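Local coordinates for Rab GDP dissociation inhibitor alpha (Naegleria fowleri, PDB 6C87), which probably binds prenylated, GDP-bound Rab GTPases, slows the release of their GDP and keeps them soluble for recycling between membranes, at residues L89-K94 against N227-S232; V128-T133 against R220-S225; P139-F144 against T191-H196; S154-Y159 against E214-M219. One frame throughout, in Å; residues are numbered along the deposited sequence.

Contact 1 of 4, residues L89-K94 against N227-S232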
loop_
_atom_site.group_PDB
_atom_site.type_symbol
_atom_site.label_atom_id
_atom_site.label_comp_id
_atom_site.label_asym_id
_atom_site.label_seq_id
_atom_site.Cartn_x
_atom_site.Cartn_y
_atom_site.Cartn_z
ATOM N N LEU A 89 16.807 -19.750 -8.767
ATOM C CA LEU A 89 15.744 -18.956 -8.174
ATOM C C LEU A 89 15.669 -19.265 -6.684
ATOM O O LEU A 89 15.569 -20.432 -6.287
ATOM C CB LEU A 89 14.394 -19.237 -8.836
ATOM C CG LEU A 89 14.192 -18.889 -10.315
ATOM C CD1 LEU A 89 14.609 -20.047 -11.241
ATOM C CD2 LEU A 89 12.757 -18.455 -10.569
ATOM N N MET A 90 15.712 -18.217 -5.863
ATOM C CA MET A 90 15.364 -18.359 -4.456
ATOM C C MET A 90 13.891 -18.740 -4.370
ATOM O O MET A 90 13.033 -18.068 -4.954
ATOM C CB MET A 90 15.659 -17.060 -3.707
ATOM C CG MET A 90 15.082 -16.966 -2.304
ATOM S SD MET A 90 15.806 -18.116 -1.112
ATOM C CE MET A 90 17.540 -17.663 -1.174
ATOM N N ALA A 91 13.607 -19.811 -3.622
ATOM C CA ALA A 91 12.342 -20.536 -3.739
ATOM C C ALA A 91 11.098 -19.665 -3.587
ATOM O O ALA A 91 10.088 -19.910 -4.259
ATOM C CB ALA A 91 12.309 -21.671 -2.721
ATOM N N ASN A 92 11.126 -18.653 -2.723
ATOM C CA ASN A 92 9.942 -17.795 -2.625
ATOM C C ASN A 92 10.308 -16.323 -2.776
ATOM O O ASN A 92 9.687 -15.454 -2.156
ATOM C CB ASN A 92 9.188 -18.032 -1.314
ATOM C CG ASN A 92 8.163 -19.154 -1.419
ATOM O OD1 ASN A 92 7.324 -19.163 -2.319
ATOM N ND2 ASN A 92 8.237 -20.111 -0.501
ATOM N N GLY A 93 11.331 -16.043 -3.585
ATOM C CA GLY A 93 11.850 -14.710 -3.780
ATOM C C GLY A 93 11.047 -13.916 -4.784
ATOM O O GLY A 93 9.949 -14.293 -5.197
ATOM N N LYS A 94 11.621 -12.778 -5.183
ATOM C CA LYS A 94 10.890 -11.831 -6.017
ATOM C C LYS A 94 10.558 -12.423 -7.381
ATOM O O LYS A 94 9.423 -12.308 -7.855
ATOM C CB LYS A 94 11.682 -10.536 -6.185
ATOM C CG LYS A 94 11.623 -9.604 -4.992
ATOM C CD LYS A 94 12.397 -8.328 -5.283
ATOM C CE LYS A 94 12.126 -7.268 -4.235
ATOM N NZ LYS A 94 13.192 -6.233 -4.229
ATOM N N ASN A 227 13.885 -25.109 4.356
ATOM C CA ASN A 227 13.106 -26.146 5.031
ATOM C C ASN A 227 11.991 -26.706 4.155
ATOM O O ASN A 227 11.549 -27.836 4.386
ATOM C CB ASN A 227 12.500 -25.597 6.325
ATOM C CG ASN A 227 13.519 -25.484 7.448
ATOM O OD1 ASN A 227 14.553 -26.157 7.439
ATOM N ND2 ASN A 227 13.229 -24.629 8.424
ATOM N N MET A 228 11.548 -25.948 3.151
ATOM C CA MET A 228 10.451 -26.363 2.281
ATOM C C MET A 228 10.917 -27.351 1.219
ATOM O O MET A 228 10.204 -28.309 0.897
ATOM C CB MET A 228 9.797 -25.136 1.649
ATOM C CG MET A 228 8.665 -24.571 2.488
ATOM S SD MET A 228 7.779 -23.250 1.657
ATOM C CE MET A 228 6.984 -24.130 0.320
ATOM N N TYR A 229 12.113 -27.135 0.679
ATOM C CA TYR A 229 12.667 -27.961 -0.380
ATOM C C TYR A 229 13.783 -28.876 0.100
ATOM O O TYR A 229 14.144 -29.812 -0.618
ATOM C CB TYR A 229 13.131 -27.069 -1.549
ATOM C CG TYR A 229 11.977 -26.236 -2.078
ATOM C CD1 TYR A 229 11.239 -26.671 -3.170
ATOM C CD2 TYR A 229 11.575 -25.063 -1.443
ATOM C CE1 TYR A 229 10.154 -25.945 -3.640
ATOM C CE2 TYR A 229 10.488 -24.335 -1.903
ATOM C CZ TYR A 229 9.785 -24.778 -3.008
ATOM O OH TYR A 229 8.703 -24.059 -3.480
ATOM N N GLY A 230 14.343 -28.622 1.280
ATOM C CA GLY A 230 15.211 -29.592 1.917
ATOM C C GLY A 230 16.699 -29.358 1.825
ATOM O O GLY A 230 17.330 -28.854 2.758
ATOM N N LYS A 231 17.263 -29.730 0.682
ATOM C CA LYS A 231 18.704 -29.651 0.477
ATOM C C LYS A 231 19.214 -28.208 0.428
ATOM O O LYS A 231 20.301 -27.914 0.941
ATOM C CB LYS A 231 19.061 -30.417 -0.794
ATOM N N SER A 232 18.460 -27.299 -0.183
ATOM C CA SER A 232 18.905 -25.926 -0.389
ATOM C C SER A 232 17.675 -25.043 -0.556
ATOM O O SER A 232 16.542 -25.547 -0.610
ATOM C CB SER A 232 19.820 -25.812 -1.621
ATOM O OG SER A 232 19.040 -25.555 -2.777
#
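The C-terminal end of helix 212-229 meets the turn after strand 89-90, with Tyr229 and Met228 reaching toward Ala91 and Asn92. The turn is a beta turn of roughly type I. It is closed by the backbone bond from Gly93 N to Met90 O, 3.0 Å long. Ala91 sits at its corner and points its methyl at the tyrosine. Ala91 CB lies 3.3 Å from Tyr229 CE2 and 3.7 Å from Tyr229 CD2, so the touch falls on the CD2–CE2 side of the ring and reaches CZ. Tyr229 CG stands beside its own backbone N (chi1 -58°), which sends the ring out toward the turn. Next to this, Asn92 and Met228 cross at about a right angle. Asn92 ND2 comes within 3.8 Å of Met228 SD, a van der Waals approach. The other end of the Asn92 amide is held, because OD1 is hydrogen-bonded to Arg100 NH1. Gly230 then breaks the helix with positive phi, and the chain turns back toward strand 234-237. Tyr229 OH is hydrogen-bonded to Met228 O of a second subunit, and the Tyr229 rings of the two subunits meet nearly perpendicular. The helix-end side of the contact is thus part of a subunit interface in the crystal assembly. The arrangement is that of a helix C-terminus packed on the beta turn that follows a short strand of the mixed sheet in the GDI fold.

Contact 2 of 4, residues V128-T133 against R220-S225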
loop_
_atom_site.group_PDB
_atom_site.type_symbol
_atom_site.label_atom_id
_atom_site.label_comp_id
_atom_site.label_asym_id
_atom_site.label_seq_id
_atom_site.Cartn_x
_atom_site.Cartn_y
_atom_site.Cartn_z
ATOM N N VAL A 128 26.602 -24.340 3.734
ATOM C CA VAL A 128 26.246 -23.066 4.359
ATOM C C VAL A 128 25.532 -23.347 5.679
ATOM O O VAL A 128 24.498 -24.032 5.691
ATOM C CB VAL A 128 25.378 -22.210 3.423
ATOM C CG1 VAL A 128 24.888 -20.969 4.146
ATOM C CG2 VAL A 128 26.154 -21.832 2.167
ATOM N N PRO A 129 26.041 -22.858 6.811
ATOM C CA PRO A 129 25.358 -23.100 8.089
ATOM C C PRO A 129 24.254 -22.082 8.340
ATOM O O PRO A 129 24.415 -20.883 8.100
ATOM C CB PRO A 129 26.484 -22.962 9.122
ATOM C CG PRO A 129 27.489 -22.041 8.476
ATOM C CD PRO A 129 27.300 -22.110 6.979
ATOM N N ILE A 130 23.119 -22.578 8.834
ATOM C CA ILE A 130 21.924 -21.772 9.050
ATOM C C ILE A 130 21.564 -21.679 10.524
ATOM O O ILE A 130 21.388 -20.584 11.062
ATOM C CB ILE A 130 20.731 -22.300 8.228
ATOM C CG1 ILE A 130 21.090 -22.232 6.757
ATOM C CG2 ILE A 130 19.495 -21.484 8.496
ATOM C CD1 ILE A 130 21.532 -20.838 6.360
ATOM N N THR A 131 21.455 -22.818 11.196
ATOM C CA THR A 131 21.043 -22.801 12.587
ATOM C C THR A 131 22.214 -22.390 13.472
ATOM O O THR A 131 23.377 -22.526 13.082
ATOM C CB THR A 131 20.531 -24.177 13.003
ATOM O OG1 THR A 131 21.609 -25.123 12.944
ATOM C CG2 THR A 131 19.406 -24.633 12.087
ATOM N N PRO A 132 21.935 -21.862 14.667
ATOM C CA PRO A 132 23.032 -21.587 15.610
ATOM C C PRO A 132 23.886 -22.808 15.906
ATOM O O PRO A 132 25.095 -22.671 16.133
ATOM C CB PRO A 132 22.295 -21.091 16.862
ATOM C CG PRO A 132 21.037 -20.483 16.332
ATOM C CD PRO A 132 20.641 -21.355 15.163
ATOM N N THR A 133 23.290 -24.005 15.901
ATOM C CA THR A 133 24.059 -25.224 16.137
ATOM C C THR A 133 25.047 -25.485 15.002
ATOM O O THR A 133 26.192 -25.883 15.246
ATOM C CB THR A 133 23.107 -26.405 16.315
ATOM O OG1 THR A 133 22.082 -26.051 17.246
ATOM C CG2 THR A 133 23.849 -27.605 16.870
ATOM N N ARG A 220 15.800 -15.150 7.110
ATOM C CA ARG A 220 14.590 -15.938 7.334
ATOM C C ARG A 220 14.052 -16.505 6.025
ATOM O O ARG A 220 13.559 -17.638 5.986
ATOM C CB ARG A 220 13.514 -15.094 8.020
ATOM C CG ARG A 220 13.905 -14.511 9.369
ATOM C CD ARG A 220 13.637 -15.453 10.531
ATOM N NE ARG A 220 14.044 -14.846 11.797
ATOM C CZ ARG A 220 13.313 -13.967 12.474
ATOM N NH1 ARG A 220 12.130 -13.591 12.011
ATOM N NH2 ARG A 220 13.764 -13.460 13.614
ATOM N N LEU A 221 14.119 -15.725 4.948
ATOM C CA LEU A 221 13.679 -16.230 3.656
ATOM C C LEU A 221 14.488 -17.451 3.244
ATOM O O LEU A 221 13.926 -18.451 2.775
ATOM C CB LEU A 221 13.806 -15.125 2.608
ATOM C CG LEU A 221 13.503 -15.504 1.163
ATOM C CD1 LEU A 221 12.046 -15.929 1.016
ATOM C CD2 LEU A 221 13.833 -14.334 0.249
ATOM N N TYR A 222 15.810 -17.390 3.441
ATOM C CA TYR A 222 16.680 -18.516 3.130
ATOM C C TYR A 222 16.311 -19.737 3.960
ATOM O O TYR A 222 16.128 -20.832 3.420
ATOM C CB TYR A 222 18.145 -18.112 3.357
ATOM C CG TYR A 222 19.185 -19.142 2.929
ATOM C CD1 TYR A 222 19.351 -20.331 3.639
ATOM C CD2 TYR A 222 20.003 -18.926 1.829
ATOM C CE1 TYR A 222 20.285 -21.276 3.260
ATOM C CE2 TYR A 222 20.956 -19.870 1.444
ATOM C CZ TYR A 222 21.084 -21.046 2.161
ATOM O OH TYR A 222 22.013 -21.996 1.800
ATOM N N GLU A 223 16.171 -19.559 5.275
ATOM C CA GLU A 223 15.870 -20.686 6.152
ATOM C C GLU A 223 14.494 -21.281 5.857
ATOM O O GLU A 223 14.332 -22.508 5.866
ATOM C CB GLU A 223 15.965 -20.236 7.610
ATOM C CG GLU A 223 15.674 -21.318 8.635
ATOM C CD GLU A 223 15.526 -20.768 10.046
ATOM O OE1 GLU A 223 15.081 -19.608 10.204
ATOM O OE2 GLU A 223 15.860 -21.501 11.001
ATOM N N ASP A 224 13.495 -20.436 5.590
ATOM C CA ASP A 224 12.156 -20.934 5.275
ATOM C C ASP A 224 12.149 -21.714 3.964
ATOM O O ASP A 224 11.564 -22.801 3.881
ATOM C CB ASP A 224 11.156 -19.777 5.227
ATOM C CG ASP A 224 10.674 -19.356 6.609
ATOM O OD1 ASP A 224 10.332 -18.167 6.781
ATOM O OD2 ASP A 224 10.685 -20.197 7.536
ATOM N N SER A 225 12.773 -21.159 2.920
ATOM C CA SER A 225 12.834 -21.858 1.642
ATOM C C SER A 225 13.624 -23.157 1.766
ATOM O O SER A 225 13.228 -24.194 1.217
ATOM C CB SER A 225 13.445 -20.943 0.583
ATOM O OG SER A 225 12.637 -19.795 0.398
#
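Glu134 OE1 accepts hydrogen bonds from two backbone N-H groups, those of Ile130 and Thr131, and this steadies the turn that presents Ile130 to Tyr222 and Glu223. Thr131 is the N-cap of helix 132-135, and its side chain caps a backbone N just beyond Thr133. The pattern is consistent with a capping box. Ile130 does most of the touching and lies astride two neighbouring residues of helix 212-229. On one side its CD1 rests 3.4 Å from Tyr222 CE1 and 3.5 Å from Tyr222 CD1. The approach to the ring is oblique. Ile130 CG1 stands beside its backbone N (chi1 -61°), and the second torsion (chi2 -54°) turns CD1 onto the ring. On the other side Ile130 CG2 meets Glu223 CG at 3.8 Å, along the apolar base of that side chain. Glu223 is extended beyond CG, which carries its carboxylate past the isoleucine methyl. These residues tie the loop between strand 124-127 and helix 132-135 to the long helix 212-229, within the helical part of the GDI fold. Val128 adds a second apolar touch farther out on the tyrosine, its CG1 lying 4.3 Å from Tyr222 CZ. Val128 CB is in van der Waals contact with Tyr222 OH at 3.7 Å. The hydroxyl is hydrogen-bonded to Ser117 OG on strand 111-121, which helps to fix the far end of the ring, and the same Ser117 pairs with Val128 through the backbone.

Contact 3 of 4, residues P139-F144 against T191-H196. With SO4 (sulfate ion), chain E.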
loop_
_atom_site.group_PDB
_atom_site.type_symbol
_atom_site.label_atom_id
_atom_site.label_comp_id
_atom_site.label_asym_id
_atom_site.label_seq_id
_atom_site.Cartn_x
_atom_site.Cartn_y
_atom_site.Cartn_z
ATOM N N PRO A 139 33.329 -25.497 9.816
ATOM C CA PRO A 139 34.751 -25.284 9.505
ATOM C C PRO A 139 35.037 -23.921 8.892
ATOM O O PRO A 139 36.213 -23.561 8.750
ATOM C CB PRO A 139 35.068 -26.412 8.511
ATOM C CG PRO A 139 33.928 -27.386 8.631
ATOM C CD PRO A 139 32.737 -26.570 9.000
ATOM N N LEU A 140 34.004 -23.157 8.524
ATOM C CA LEU A 140 34.202 -21.817 7.985
ATOM C C LEU A 140 34.789 -20.852 9.007
ATOM O O LEU A 140 35.255 -19.772 8.626
ATOM C CB LEU A 140 32.872 -21.263 7.480
ATOM C CG LEU A 140 32.217 -22.067 6.367
ATOM C CD1 LEU A 140 30.757 -21.695 6.274
ATOM C CD2 LEU A 140 32.929 -21.821 5.044
ATOM N N LEU A 141 34.730 -21.186 10.293
ATOM C CA LEU A 141 35.142 -20.292 11.364
ATOM C C LEU A 141 36.195 -20.961 12.234
ATOM O O LEU A 141 36.215 -22.189 12.366
ATOM C CB LEU A 141 33.953 -19.893 12.238
ATOM C CG LEU A 141 32.728 -19.366 11.507
ATOM C CD1 LEU A 141 31.581 -19.187 12.489
ATOM C CD2 LEU A 141 33.072 -18.057 10.829
ATOM N N GLY A 142 37.066 -20.140 12.829
ATOM C CA GLY A 142 38.001 -20.610 13.832
ATOM C C GLY A 142 37.319 -20.872 15.170
ATOM O O GLY A 142 36.130 -20.618 15.359
ATOM N N PHE A 143 38.110 -21.369 16.126
ATOM C CA PHE A 143 37.541 -21.835 17.390
ATOM C C PHE A 143 36.780 -20.732 18.109
ATOM O O PHE A 143 35.647 -20.937 18.561
ATOM C CB PHE A 143 38.630 -22.392 18.303
ATOM C CG PHE A 143 38.108 -22.859 19.638
ATOM C CD1 PHE A 143 38.050 -21.992 20.728
ATOM C CD2 PHE A 143 37.663 -24.161 19.804
ATOM C CE1 PHE A 143 37.562 -22.418 21.954
ATOM C CE2 PHE A 143 37.179 -24.594 21.032
ATOM C CZ PHE A 143 37.130 -23.721 22.106
ATOM N N PHE A 144 37.393 -19.558 18.241
ATOM C CA PHE A 144 36.745 -18.485 18.984
ATOM C C PHE A 144 35.663 -17.804 18.156
ATOM O O PHE A 144 34.672 -17.323 18.716
ATOM C CB PHE A 144 37.784 -17.464 19.458
ATOM C CG PHE A 144 38.657 -17.952 20.588
ATOM C CD1 PHE A 144 39.976 -18.312 20.363
ATOM C CD2 PHE A 144 38.158 -18.045 21.876
ATOM C CE1 PHE A 144 40.780 -18.759 21.399
ATOM C CE2 PHE A 144 38.961 -18.490 22.911
ATOM C CZ PHE A 144 40.274 -18.846 22.667
ATOM N N THR A 191 30.846 -12.735 8.638
ATOM C CA THR A 191 30.013 -11.875 7.807
ATOM C C THR A 191 30.020 -12.302 6.344
ATOM O O THR A 191 29.066 -11.990 5.621
ATOM C CB THR A 191 30.458 -10.413 7.930
ATOM O OG1 THR A 191 31.778 -10.264 7.393
ATOM C CG2 THR A 191 30.431 -9.950 9.381
ATOM N N ASP A 192 31.066 -13.003 5.895
ATOM C CA ASP A 192 31.131 -13.442 4.504
ATOM C C ASP A 192 30.034 -14.454 4.191
ATOM O O ASP A 192 29.155 -14.196 3.359
ATOM C CB ASP A 192 32.512 -14.021 4.202
ATOM C CG ASP A 192 33.519 -12.946 3.819
ATOM O OD1 ASP A 192 34.705 -13.278 3.623
ATOM O OD2 ASP A 192 33.140 -11.757 3.785
ATOM N N PHE A 193 30.061 -15.617 4.847
ATOM C CA PHE A 193 29.031 -16.611 4.556
ATOM C C PHE A 193 27.652 -16.117 4.968
ATOM O O PHE A 193 26.655 -16.423 4.302
ATOM C CB PHE A 193 29.360 -17.953 5.231
ATOM C CG PHE A 193 29.042 -18.013 6.719
ATOM C CD1 PHE A 193 27.755 -18.309 7.173
ATOM C CD2 PHE A 193 30.048 -17.831 7.660
ATOM C CE1 PHE A 193 27.473 -18.381 8.537
ATOM C CE2 PHE A 193 29.779 -17.912 9.026
ATOM C CZ PHE A 193 28.487 -18.184 9.465
ATOM N N LEU A 194 27.575 -15.346 6.049
ATOM C CA LEU A 194 26.278 -14.873 6.513
ATOM C C LEU A 194 25.702 -13.846 5.545
ATOM O O LEU A 194 24.552 -13.964 5.107
ATOM C CB LEU A 194 26.412 -14.297 7.922
ATOM C CG LEU A 194 25.174 -14.310 8.819
ATOM C CD1 LEU A 194 24.500 -15.673 8.774
ATOM C CD2 LEU A 194 25.573 -13.960 10.239
ATOM N N GLY A 195 26.497 -12.842 5.183
ATOM C CA GLY A 195 26.027 -11.774 4.329
ATOM C C GLY A 195 25.953 -12.154 2.866
ATOM O O GLY A 195 25.017 -11.745 2.166
ATOM N N HIS A 196 26.924 -12.930 2.382
ATOM C CA HIS A 196 27.001 -13.245 0.959
ATOM C C HIS A 196 26.344 -14.573 0.606
ATOM O O HIS A 196 25.688 -14.676 -0.431
ATOM C CB HIS A 196 28.461 -13.255 0.486
ATOM C CG HIS A 196 29.149 -11.930 0.609
ATOM N ND1 HIS A 196 29.736 -11.293 -0.462
ATOM C CD2 HIS A 196 29.353 -11.126 1.679
ATOM C CE1 HIS A 196 30.268 -10.152 -0.057
ATOM N NE2 HIS A 196 30.046 -10.026 1.237
HETATM S S SO4 E . 39.793 -17.887 16.079
HETATM O O1 SO4 E . 38.366 -18.150 16.221
HETATM O O2 SO4 E . 40.191 -18.114 14.691
HETATM O O3 SO4 E . 40.545 -18.785 16.955
HETATM O O4 SO4 E . 40.055 -16.499 16.451
#
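Phe193 projects from helix 188-198 into two leucines, Leu140 and Leu141, on the loop just before helix 143-157. All three side chains are buried in the helical part of the GDI fold. The two leucines meet the ring from different directions. Leu141 comes at the edge, near the ring plane, and its side chain runs at about a right angle to that of Phe193. Its CD2 lies 3.8 Å from Phe193 CE2, and its CD1 is 4.1 Å from the same atom. Leu140 touches the root of the ring instead. Its CD1 is 4.1 Å from Phe193 CG and equally far from Phe193 CB, in an oblique approach. Phe193 CG stands between its own backbone N and carbonyl carbon (chi1 78°), the crowded position, and this points the ring toward the loop, with its CE2 edge at Leu141. Leu194 CB sits over one face of the ring, offset toward its rim. Pro129 packs on both Leu140 and Phe193, and Val119 of strand 111-121 does the same. Beyond the leucines, Gly142 is the N-cap of helix 143-157. A sulfate ion, probably from the crystallisation liquor, lies at this helix start. It is hydrogen-bonded to Glu145 N and more weakly to Phe144 N. The helix dipole probably helps to hold the anion. Sulfate O3 lies at the edge of the Phe144 ring, near its plane and 3.5 Å from Phe144 CD1.

Contact 4 of 4, residues S154-Y159 against E214-M219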
loop_
_atom_site.group_PDB
_atom_site.type_symbol
_atom_site.label_atom_id
_atom_site.label_comp_id
_atom_site.label_asym_id
_atom_site.label_seq_id
_atom_site.Cartn_x
_atom_site.Cartn_y
_atom_site.Cartn_z
ATOM N N SER A 154 22.253 -16.726 17.027
ATOM C CA SER A 154 21.174 -16.976 17.980
ATOM C C SER A 154 20.362 -15.712 18.230
ATOM O O SER A 154 19.127 -15.757 18.293
ATOM C CB SER A 154 21.743 -17.517 19.291
ATOM O OG SER A 154 21.507 -18.909 19.425
ATOM N N TYR A 155 21.042 -14.573 18.383
ATOM C CA TYR A 155 20.343 -13.313 18.617
ATOM C C TYR A 155 19.472 -12.918 17.431
ATOM O O TYR A 155 18.350 -12.432 17.617
ATOM C CB TYR A 155 21.347 -12.202 18.945
ATOM C CG TYR A 155 20.774 -10.804 18.815
ATOM C CD1 TYR A 155 19.843 -10.314 19.728
ATOM C CD2 TYR A 155 21.183 -9.965 17.781
ATOM C CE1 TYR A 155 19.319 -9.036 19.601
ATOM C CE2 TYR A 155 20.669 -8.685 17.650
ATOM C CZ TYR A 155 19.741 -8.228 18.561
ATOM O OH TYR A 155 19.236 -6.958 18.431
ATOM N N LEU A 156 19.968 -13.112 16.204
ATOM C CA LEU A 156 19.216 -12.668 15.031
ATOM C C LEU A 156 17.978 -13.527 14.797
ATOM O O LEU A 156 16.910 -12.999 14.463
ATOM C CB LEU A 156 20.119 -12.658 13.795
ATOM C CG LEU A 156 21.302 -11.687 13.890
ATOM C CD1 LEU A 156 22.265 -11.862 12.723
ATOM C CD2 LEU A 156 20.826 -10.244 13.998
ATOM N N TYR A 157 18.087 -14.843 14.989
ATOM C CA TYR A 157 16.930 -15.705 14.786
ATOM C C TYR A 157 15.912 -15.559 15.910
ATOM O O TYR A 157 14.725 -15.827 15.695
ATOM C CB TYR A 157 17.365 -17.165 14.657
ATOM N N ASP A 158 16.339 -15.126 17.095
ATOM C CA ASP A 158 15.425 -14.888 18.201
ATOM C C ASP A 158 14.864 -13.475 18.210
ATOM O O ASP A 158 14.041 -13.160 19.076
ATOM C CB ASP A 158 16.112 -15.163 19.541
ATOM C CG ASP A 158 16.267 -16.637 19.820
ATOM O OD1 ASP A 158 15.818 -17.443 18.982
ATOM O OD2 ASP A 158 16.820 -16.991 20.881
ATOM N N TYR A 159 15.283 -12.620 17.278
ATOM C CA TYR A 159 14.817 -11.241 17.278
ATOM C C TYR A 159 13.345 -11.179 16.885
ATOM O O TYR A 159 12.932 -11.740 15.868
ATOM C CB TYR A 159 15.655 -10.381 16.332
ATOM C CG TYR A 159 15.315 -8.910 16.426
ATOM C CD1 TYR A 159 15.864 -8.118 17.427
ATOM C CD2 TYR A 159 14.432 -8.315 15.534
ATOM C CE1 TYR A 159 15.552 -6.774 17.534
ATOM C CE2 TYR A 159 14.113 -6.969 15.633
ATOM C CZ TYR A 159 14.678 -6.205 16.634
ATOM O OH TYR A 159 14.367 -4.866 16.741
ATOM N N GLU A 214 15.927 -5.740 7.805
ATOM C CA GLU A 214 15.887 -6.218 6.428
ATOM C C GLU A 214 16.854 -7.374 6.220
ATOM O O GLU A 214 16.548 -8.326 5.490
ATOM C CB GLU A 214 16.195 -5.074 5.471
ATOM C CG GLU A 214 15.212 -4.962 4.335
ATOM C CD GLU A 214 15.621 -3.902 3.348
ATOM O OE1 GLU A 214 16.471 -4.194 2.480
ATOM O OE2 GLU A 214 15.101 -2.772 3.455
ATOM N N VAL A 215 18.035 -7.289 6.834
ATOM C CA VAL A 215 19.010 -8.374 6.766
ATOM C C VAL A 215 18.446 -9.635 7.402
ATOM O O VAL A 215 18.590 -10.740 6.861
ATOM C CB VAL A 215 20.326 -7.944 7.444
ATOM C CG1 VAL A 215 21.344 -9.077 7.419
ATOM C CG2 VAL A 215 20.887 -6.682 6.780
ATOM N N ILE A 216 17.788 -9.487 8.557
ATOM C CA ILE A 216 17.181 -10.627 9.239
ATOM C C ILE A 216 16.099 -11.247 8.370
ATOM O O ILE A 216 15.980 -12.475 8.283
ATOM C CB ILE A 216 16.620 -10.203 10.610
ATOM C CG1 ILE A 216 17.744 -9.790 11.564
ATOM C CG2 ILE A 216 15.784 -11.327 11.222
ATOM C CD1 ILE A 216 17.234 -9.226 12.895
ATOM N N GLU A 217 15.302 -10.408 7.696
ATOM C CA GLU A 217 14.251 -10.923 6.824
ATOM C C GLU A 217 14.831 -11.792 5.711
ATOM O O GLU A 217 14.268 -12.843 5.383
ATOM C CB GLU A 217 13.439 -9.762 6.241
ATOM N N ARG A 218 15.981 -11.391 5.150
ATOM C CA ARG A 218 16.619 -12.178 4.098
ATOM C C ARG A 218 17.110 -13.525 4.618
ATOM O O ARG A 218 17.012 -14.540 3.921
ATOM C CB ARG A 218 17.794 -11.413 3.498
ATOM C CG ARG A 218 17.466 -10.176 2.732
ATOM C CD ARG A 218 18.777 -9.553 2.285
ATOM N NE ARG A 218 18.609 -8.595 1.201
ATOM C CZ ARG A 218 18.959 -8.828 -0.058
ATOM N NH1 ARG A 218 19.497 -9.993 -0.394
ATOM N NH2 ARG A 218 18.770 -7.895 -0.983
ATOM N N MET A 219 17.685 -13.549 5.818
ATOM C CA MET A 219 18.115 -14.824 6.380
ATOM C C MET A 219 16.920 -15.729 6.660
ATOM O O MET A 219 17.001 -16.948 6.466
ATOM C CB MET A 219 18.927 -14.587 7.652
ATOM C CG MET A 219 20.081 -13.616 7.474
ATOM S SD MET A 219 21.038 -13.296 8.984
ATOM C CE MET A 219 20.401 -14.550 10.105
#
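Apolar packing of Leu156 and Tyr159 on Ile216 and Met219 makes up most of this contact. Leu156 sits between the two residues of the facing helix. Its CD2 lies 3.9 Å from Ile216 CD1, while its CB is 4.2 Å from Met219 CE. The Met219 chain is bent at its last torsion and crosses Leu156 at about a right angle. Ile216 CD1 also touches Tyr159, at 4.0 Å from Tyr159 CB. It meets the tyrosine ring obliquely. The extended second torsion of Ile216 (chi2 174°) carries this methyl out between Leu156 and Tyr159. Ile216 CG2 rests 3.8 Å from Leu156 O, in van der Waals contact.

The polar bonds run to residues outside the two segments. Leu156 O and Tyr159 O are both hydrogen-bonded to Arg220 NH2, so the arginine clasps the C-terminal end of helix 143-157. Tyr159 OH is hydrogen-bonded to Cys172 N, and the ring stacks on His167. The bond and the stack together help to fix how the tyrosine is turned.

With residues one turn apart on helix 212-229 facing the end of helix 143-157, this is a buried helix-helix interface inside the helical part of the GDI fold.

Helix 212-229 joins three of the contacts. Contact 4 uses 214-219, contact 2 the next turns at 220-225, and contact 1 its C-terminal end. The centres of contacts 4 and 2 are about 10 Å apart, and those of contacts 2 and 1 are about 11 Å apart. Contact 3 lies to the side, about 14 Å from contact 2 between centres. It shares helix 143-157 with contact 4, and their segments alternate along the chain. Contacts 2, 3 and 4 are nested inside the loop closed by contact 1. Together they join helices 132-135, 143-157, 188-198 and 212-229, with contact 1 reaching the mixed sheet. In relatives, the helical domain of GDI holds the prenyl group.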